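Local coordinates for GTPase-activating protein GYP1 (Saccharomyces cerevisiae, PDB 1FKM), which stimulates GTP hydrolysis by Ypt/Rab GTPases, chiefly Ypt1 and Ypt7, through its TBC domain, supplying an arginine finger and a glutamine finger in trans, at residues Gln131-Glu142 and Asn238-Met247. Sequence-based numbering, arbitrary orientation.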
ATOM      1  N   GLN A 131     -12.923  -5.502   4.027  1.00 26.43           N
ATOM      2  CA  GLN A 131     -12.939  -4.286   3.229  1.00 29.45           C
ATOM      3  C   GLN A 131     -11.730  -3.460   3.649  1.00 29.22           C
ATOM      4  O   GLN A 131     -11.496  -3.232   4.843  1.00 27.68           O
ATOM      5  CB  GLN A 131     -14.240  -3.514   3.463  1.00 46.54           C
ATOM      6  CG  GLN A 131     -14.479  -2.392   2.467  1.00 53.80           C
ATOM      7  CD  GLN A 131     -15.906  -1.881   2.500  1.00 57.80           C
ATOM      8  OE1 GLN A 131     -16.364  -1.343   3.510  1.00 59.25           O
ATOM      9  NE2 GLN A 131     -16.620  -2.053   1.391  1.00 59.48           N
ATOM     10  N   GLY A 132     -10.960  -3.026   2.657  1.00 28.53           N
ATOM     11  CA  GLY A 132      -9.756  -2.266   2.921  1.00 26.81           C
ATOM     12  C   GLY A 132      -8.598  -2.975   2.243  1.00 26.87           C
ATOM     13  O   GLY A 132      -7.678  -2.337   1.728  1.00 25.41           O
ATOM     14  N   ILE A 133      -8.643  -4.306   2.239  1.00 22.46           N
ATOM     15  CA  ILE A 133      -7.593  -5.094   1.602  1.00 22.83           C
ATOM     16  C   ILE A 133      -7.678  -4.910   0.090  1.00 21.08           C
ATOM     17  O   ILE A 133      -6.674  -5.024  -0.621  1.00 22.23           O
ATOM     18  CB  ILE A 133      -7.731  -6.589   1.938  1.00 28.17           C
ATOM     19  CG1 ILE A 133      -7.641  -6.792   3.452  1.00 30.65           C
ATOM     20  CG2 ILE A 133      -6.637  -7.378   1.243  1.00 29.20           C
ATOM     21  CD1 ILE A 133      -6.329  -6.325   4.055  1.00 34.69           C
ATOM     22  N   ASN A 134      -8.880  -4.623  -0.400  1.00 21.71           N
ATOM     23  CA  ASN A 134      -9.075  -4.400  -1.833  1.00 22.41           C
ATOM     24  C   ASN A 134      -8.343  -3.126  -2.248  1.00 23.13           C
ATOM     25  O   ASN A 134      -7.919  -2.986  -3.394  1.00 23.32           O
ATOM     26  CB  ASN A 134     -10.566  -4.294  -2.170  1.00 21.77           C
ATOM     27  CG  ASN A 134     -11.272  -3.200  -1.394  1.00 23.98           C
ATOM     28  OD1 ASN A 134     -11.182  -3.130  -0.168  1.00 24.15           O
ATOM     29  ND2 ASN A 134     -11.992  -2.344  -2.108  1.00 24.25           N
ATOM     30  N   ASP A 135      -8.191  -2.198  -1.311  1.00 21.96           N
ATOM     31  CA  ASP A 135      -7.475  -0.965  -1.609  1.00 24.03           C
ATOM     32  C   ASP A 135      -5.971  -1.221  -1.559  1.00 23.58           C
ATOM     33  O   ASP A 135      -5.233  -0.817  -2.460  1.00 23.00           O
ATOM     34  CB  ASP A 135      -7.820   0.127  -0.589  1.00 30.41           C
ATOM     35  CG  ASP A 135      -9.269   0.557  -0.659  1.00 34.07           C
ATOM     36  OD1 ASP A 135      -9.700   1.040  -1.729  1.00 34.49           O
ATOM     37  OD2 ASP A 135      -9.974   0.413   0.361  1.00 37.28           O
ATOM     38  N   LEU A 136      -5.526  -1.904  -0.504  1.00 20.74           N
ATOM     39  CA  LEU A 136      -4.101  -2.176  -0.307  1.00 20.06           C
ATOM     40  C   LEU A 136      -3.403  -2.957  -1.399  1.00 19.20           C
ATOM     41  O   LEU A 136      -2.199  -2.810  -1.591  1.00 20.46           O
ATOM     42  CB  LEU A 136      -3.872  -2.895   1.027  1.00 20.26           C
ATOM     43  CG  LEU A 136      -4.177  -2.085   2.285  1.00 23.37           C
ATOM     44  CD1 LEU A 136      -3.829  -2.914   3.516  1.00 26.40           C
ATOM     45  CD2 LEU A 136      -3.377  -0.795   2.273  1.00 24.13           C
ATOM     46  N   VAL A 137      -4.143  -3.799  -2.107  1.00 19.79           N
ATOM     47  CA  VAL A 137      -3.545  -4.593  -3.168  1.00 20.79           C
ATOM     48  C   VAL A 137      -3.228  -3.768  -4.422  1.00 21.47           C
ATOM     49  O   VAL A 137      -2.292  -4.094  -5.156  1.00 19.13           O
ATOM     50  CB  VAL A 137      -4.479  -5.780  -3.575  1.00 22.61           C
ATOM     51  CG1 VAL A 137      -5.718  -5.254  -4.300  1.00 23.87           C
ATOM     52  CG2 VAL A 137      -3.721  -6.771  -4.459  1.00 23.83           C
ATOM     53  N   THR A 138      -3.970  -2.681  -4.644  1.00 19.29           N
ATOM     54  CA  THR A 138      -3.790  -1.891  -5.866  1.00 18.99           C
ATOM     55  C   THR A 138      -2.454  -1.196  -6.144  1.00 18.74           C
ATOM     56  O   THR A 138      -2.004  -1.183  -7.300  1.00 19.21           O
ATOM     57  CB  THR A 138      -4.983  -0.896  -6.068  1.00 23.04           C
ATOM     58  OG1 THR A 138      -5.024   0.070  -5.011  1.00 20.62           O
ATOM     59  CG2 THR A 138      -6.294  -1.672  -6.063  1.00 23.08           C
ATOM     60  N   PRO A 139      -1.796  -0.611  -5.122  1.00 20.22           N
ATOM     61  CA  PRO A 139      -0.509   0.038  -5.416  1.00 19.91           C
ATOM     62  C   PRO A 139       0.510  -0.983  -5.928  1.00 19.54           C
ATOM     63  O   PRO A 139       1.336  -0.674  -6.792  1.00 18.98           O
ATOM     64  CB  PRO A 139      -0.099   0.639  -4.069  1.00 22.99           C
ATOM     65  CG  PRO A 139      -1.438   0.954  -3.433  1.00 22.89           C
ATOM     66  CD  PRO A 139      -2.238  -0.297  -3.752  1.00 22.37           C
ATOM     67  N   PHE A 140       0.452  -2.198  -5.384  1.00 17.96           N
ATOM     68  CA  PHE A 140       1.348  -3.275  -5.807  1.00 17.19           C
ATOM     69  C   PHE A 140       1.004  -3.690  -7.231  1.00 18.03           C
ATOM     70  O   PHE A 140       1.883  -3.793  -8.085  1.00 17.51           O
ATOM     71  CB  PHE A 140       1.180  -4.512  -4.914  1.00 19.62           C
ATOM     72  CG  PHE A 140       1.865  -4.409  -3.583  1.00 23.51           C
ATOM     73  CD1 PHE A 140       3.215  -4.090  -3.503  1.00 24.69           C
ATOM     74  CD2 PHE A 140       1.162  -4.653  -2.409  1.00 25.96           C
ATOM     75  CE1 PHE A 140       3.858  -4.016  -2.273  1.00 26.98           C
ATOM     76  CE2 PHE A 140       1.797  -4.581  -1.171  1.00 28.34           C
ATOM     77  CZ  PHE A 140       3.144  -4.263  -1.103  1.00 27.73           C
ATOM     78  N   PHE A 141      -0.284  -3.945  -7.461  1.00 15.12           N
ATOM     79  CA  PHE A 141      -0.770  -4.386  -8.769  1.00 15.69           C
ATOM     80  C   PHE A 141      -0.367  -3.412  -9.857  1.00 16.02           C
ATOM     81  O   PHE A 141       0.229  -3.800 -10.858  1.00 15.17           O
ATOM     82  CB  PHE A 141      -2.303  -4.528  -8.764  1.00 17.92           C
ATOM     83  CG  PHE A 141      -2.863  -5.084 -10.047  1.00 20.78           C
ATOM     84  CD1 PHE A 141      -2.768  -6.441 -10.334  1.00 21.73           C
ATOM     85  CD2 PHE A 141      -3.445  -4.241 -10.989  1.00 21.92           C
ATOM     86  CE1 PHE A 141      -3.239  -6.955 -11.542  1.00 23.05           C
ATOM     87  CE2 PHE A 141      -3.920  -4.746 -12.203  1.00 22.25           C
ATOM     88  CZ  PHE A 141      -3.817  -6.100 -12.481  1.00 20.98           C
ATOM     89  N   GLU A 142      -0.700  -2.147  -9.646  1.00 19.27           N
ATOM     90  CA  GLU A 142      -0.406  -1.090 -10.605  1.00 20.22           C
ATOM     91  C   GLU A 142       1.093  -0.895 -10.842  1.00 20.38           C
ATOM     92  O   GLU A 142       1.531  -0.777 -11.982  1.00 20.14           O
ATOM     93  CB  GLU A 142      -1.053   0.210 -10.121  1.00 26.34           C
ATOM     94  CG  GLU A 142      -0.780   1.411 -10.974  1.00 30.55           C
ATOM     95  CD  GLU A 142      -1.690   2.572 -10.621  1.00 30.82           C
ATOM     96  OE1 GLU A 142      -2.832   2.327 -10.156  1.00 30.69           O
ATOM     97  OE2 GLU A 142      -1.265   3.722 -10.824  1.00 30.77           O
ATOM     98  N   ASN A 238      -7.132   1.787   8.238  1.00 20.22           N
ATOM     99  CA  ASN A 238      -7.582   0.632   7.471  1.00 21.71           C
ATOM    100  C   ASN A 238      -7.011   0.554   6.053  1.00 23.76           C
ATOM    101  O   ASN A 238      -6.689  -0.533   5.575  1.00 22.41           O
ATOM    102  CB  ASN A 238      -9.116   0.618   7.417  1.00 22.04           C
ATOM    103  CG  ASN A 238      -9.676  -0.735   7.010  1.00 24.71           C
ATOM    104  OD1 ASN A 238      -9.305  -1.764   7.575  1.00 24.26           O
ATOM    105  ND2 ASN A 238     -10.582  -0.738   6.039  1.00 24.39           N
ATOM    106  N   CYS A 239      -6.873   1.701   5.391  1.00 24.53           N
ATOM    107  CA  CYS A 239      -6.354   1.725   4.021  1.00 26.01           C
ATOM    108  C   CYS A 239      -4.986   2.405   3.918  1.00 24.71           C
ATOM    109  O   CYS A 239      -4.565   2.794   2.833  1.00 22.72           O
ATOM    110  CB  CYS A 239      -7.352   2.448   3.107  1.00 31.88           C
ATOM    111  SG  CYS A 239      -9.069   1.906   3.299  1.00 42.38           S
ATOM    112  N   LEU A 240      -4.295   2.534   5.047  1.00 25.23           N
ATOM    113  CA  LEU A 240      -2.986   3.178   5.083  1.00 25.90           C
ATOM    114  C   LEU A 240      -2.962   4.525   4.344  1.00 25.69           C
ATOM    115  O   LEU A 240      -2.084   4.776   3.512  1.00 26.52           O
ATOM    116  CB  LEU A 240      -1.911   2.245   4.507  1.00 29.67           C
ATOM    117  CG  LEU A 240      -1.617   0.949   5.269  1.00 29.55           C
ATOM    118  CD1 LEU A 240      -0.511   0.182   4.561  1.00 29.66           C
ATOM    119  CD2 LEU A 240      -1.199   1.264   6.701  1.00 29.11           C
ATOM    120  N   LEU A 241      -3.934   5.381   4.656  1.00 21.66           N
ATOM    121  CA  LEU A 241      -4.042   6.720   4.063  1.00 21.85           C
ATOM    122  C   LEU A 241      -4.299   6.789   2.561  1.00 22.01           C
ATOM    123  O   LEU A 241      -4.379   7.879   1.991  1.00 20.22           O
ATOM    124  CB  LEU A 241      -2.790   7.546   4.394  1.00 23.42           C
ATOM    125  CG  LEU A 241      -2.695   8.128   5.808  1.00 25.92           C
ATOM    126  CD1 LEU A 241      -1.343   8.804   6.013  1.00 24.62           C
ATOM    127  CD2 LEU A 241      -3.819   9.128   6.013  1.00 22.47           C
HETATM  128  N   MSE A 242      -4.453   5.639   1.916  1.00 25.94           N
HETATM  129  CA  MSE A 242      -4.690   5.630   0.476  1.00 29.10           C
HETATM  130  C   MSE A 242      -5.902   6.424   0.016  1.00 30.79           C
HETATM  131  O   MSE A 242      -5.889   7.019  -1.060  1.00 33.26           O
HETATM  132  CB  MSE A 242      -4.842   4.203  -0.027  1.00 28.25           C
HETATM  133  CG  MSE A 242      -3.562   3.432  -0.128  1.00 30.90           C
HETATM  134 SE   MSE A 242      -3.986   1.757  -0.967  1.00 32.55          SE
HETATM  135  CE  MSE A 242      -4.625   2.445  -2.662  1.00 28.00           C
ATOM    136  N   ARG A 243      -6.952   6.431   0.825  1.00 28.12           N
ATOM    137  CA  ARG A 243      -8.170   7.136   0.461  1.00 31.61           C
ATOM    138  C   ARG A 243      -8.075   8.638   0.701  1.00 30.78           C
ATOM    139  O   ARG A 243      -9.041   9.365   0.475  1.00 31.27           O
ATOM    140  CB  ARG A 243      -9.349   6.555   1.242  1.00 40.04           C
ATOM    141  CG  ARG A 243      -9.487   5.047   1.088  1.00 46.26           C
ATOM    142  CD  ARG A 243     -10.014   4.672  -0.283  1.00 50.01           C
ATOM    143  NE  ARG A 243     -11.452   4.906  -0.377  1.00 56.09           N
ATOM    144  CZ  ARG A 243     -12.362   4.225   0.311  1.00 58.97           C
ATOM    145  NH1 ARG A 243     -11.985   3.262   1.141  1.00 61.00           N
ATOM    146  NH2 ARG A 243     -13.651   4.509   0.176  1.00 61.30           N
ATOM    147  N   GLU A 244      -6.907   9.099   1.142  1.00 28.79           N
ATOM    148  CA  GLU A 244      -6.704  10.516   1.426  1.00 28.25           C
ATOM    149  C   GLU A 244      -5.751  11.192   0.443  1.00 26.68           C
ATOM    150  O   GLU A 244      -5.501  12.394   0.551  1.00 26.22           O
ATOM    151  CB  GLU A 244      -6.134  10.702   2.836  1.00 33.87           C
ATOM    152  CG  GLU A 244      -6.671   9.742   3.886  1.00 38.39           C
ATOM    153  CD  GLU A 244      -8.176   9.713   3.927  1.00 39.09           C
ATOM    154  OE1 GLU A 244      -8.787  10.799   3.939  1.00 42.91           O
ATOM    155  OE2 GLU A 244      -8.748   8.604   3.955  1.00 41.56           O
ATOM    156  N   PHE A 245      -5.209  10.422  -0.498  1.00 23.30           N
ATOM    157  CA  PHE A 245      -4.262  10.957  -1.475  1.00 22.67           C
ATOM    158  C   PHE A 245      -4.505  10.408  -2.872  1.00 23.57           C
ATOM    159  O   PHE A 245      -5.222   9.423  -3.045  1.00 23.45           O
ATOM    160  CB  PHE A 245      -2.820  10.588  -1.091  1.00 23.99           C
ATOM    161  CG  PHE A 245      -2.365  11.140   0.225  1.00 22.16           C
ATOM    162  CD1 PHE A 245      -2.004  12.478   0.341  1.00 23.25           C
ATOM    163  CD2 PHE A 245      -2.260  10.319   1.338  1.00 24.13           C
ATOM    164  CE1 PHE A 245      -1.540  12.996   1.554  1.00 23.47           C
ATOM    165  CE2 PHE A 245      -1.797  10.821   2.553  1.00 25.20           C
ATOM    166  CZ  PHE A 245      -1.435  12.166   2.660  1.00 24.68           C
ATOM    167  N   GLN A 246      -3.891  11.053  -3.864  1.00 23.47           N
ATOM    168  CA  GLN A 246      -3.979  10.607  -5.248  1.00 25.39           C
ATOM    169  C   GLN A 246      -3.046   9.394  -5.333  1.00 23.53           C
ATOM    170  O   GLN A 246      -2.081   9.311  -4.580  1.00 20.86           O
ATOM    171  CB  GLN A 246      -3.474  11.698  -6.196  1.00 30.83           C
ATOM    172  CG  GLN A 246      -4.311  12.970  -6.190  1.00 35.49           C
ATOM    173  CD  GLN A 246      -5.747  12.708  -6.583  1.00 37.75           C
ATOM    174  OE1 GLN A 246      -6.019  12.153  -7.647  1.00 39.19           O
ATOM    175  NE2 GLN A 246      -6.679  13.103  -5.722  1.00 38.62           N
HETATM  176  N   MSE A 247      -3.322   8.465  -6.244  1.00 24.72           N
HETATM  177  CA  MSE A 247      -2.478   7.274  -6.376  1.00 24.86           C
HETATM  178  C   MSE A 247      -0.996   7.567  -6.592  1.00 23.55           C
HETATM  179  O   MSE A 247      -0.144   6.843  -6.089  1.00 23.38           O
HETATM  180  CB  MSE A 247      -2.986   6.375  -7.507  1.00 27.48           C
HETATM  181  CG  MSE A 247      -3.685   5.129  -7.002  1.00 36.31           C
HETATM  182 SE   MSE A 247      -2.483   3.857  -6.145  1.00 31.49          SE
HETATM  183  CE  MSE A 247      -3.103   2.258  -7.045  1.00 35.78           C
TER
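The selenium of selenomethionine Met242 lies 3.2 Å from Asp135 O, a carbonyl oxygen already engaged by Thr138 N and Thr138 OG1. That crowding illustrates how a proline-bearing helix can be packed at its kink: Pro139 has no N-H to give, Thr138 OG1 donates back to Asp135 O (2.7 Å), and selenomethionines Met242 and Met247 pack alongside. Met242 bends at its last torsion (chi3 62°), carrying CE to 3.6 Å from Pro139 CG, tip to tip. Met247 comes from the direction opposite to Glu142 and sets its CE 3.1 Å from Glu142 OE1, which is hydrogen-bonded to Tyr104 OH. Nearer the helix start, Leu136 CD2 meets Leu240 CD1 at 3.8 Å, the side chains crossing at about a right angle, while Asp135 OD2 forms a long salt bridge of 3.6 Å to Arg243 NH1, oblique to the guanidinium.

At the helix start, Asn238 ND2 donates a nearly straight bond (2.9 Å, 167°) to Gln131 O, which lies close to the amide plane. With CG anti to the backbone N (chi1 -163°), the amide extends past Gly132, where a side chain would collide with it; Gln197 NE2 is hydrogen-bonded to its OD1. A leucine in place of Asn238 would probably leave Gln131 O and Gln197 without their amide partner. Leu240, at positive phi, ends helix 230-238 in a Schellman motif, and that helix's last residue, Asn238, meets the backbone of glutamine finger Gln131, whose side chain lies about 4 Å from that of arginine finger Arg96: the TBC finger site, which completes the GTPase active site.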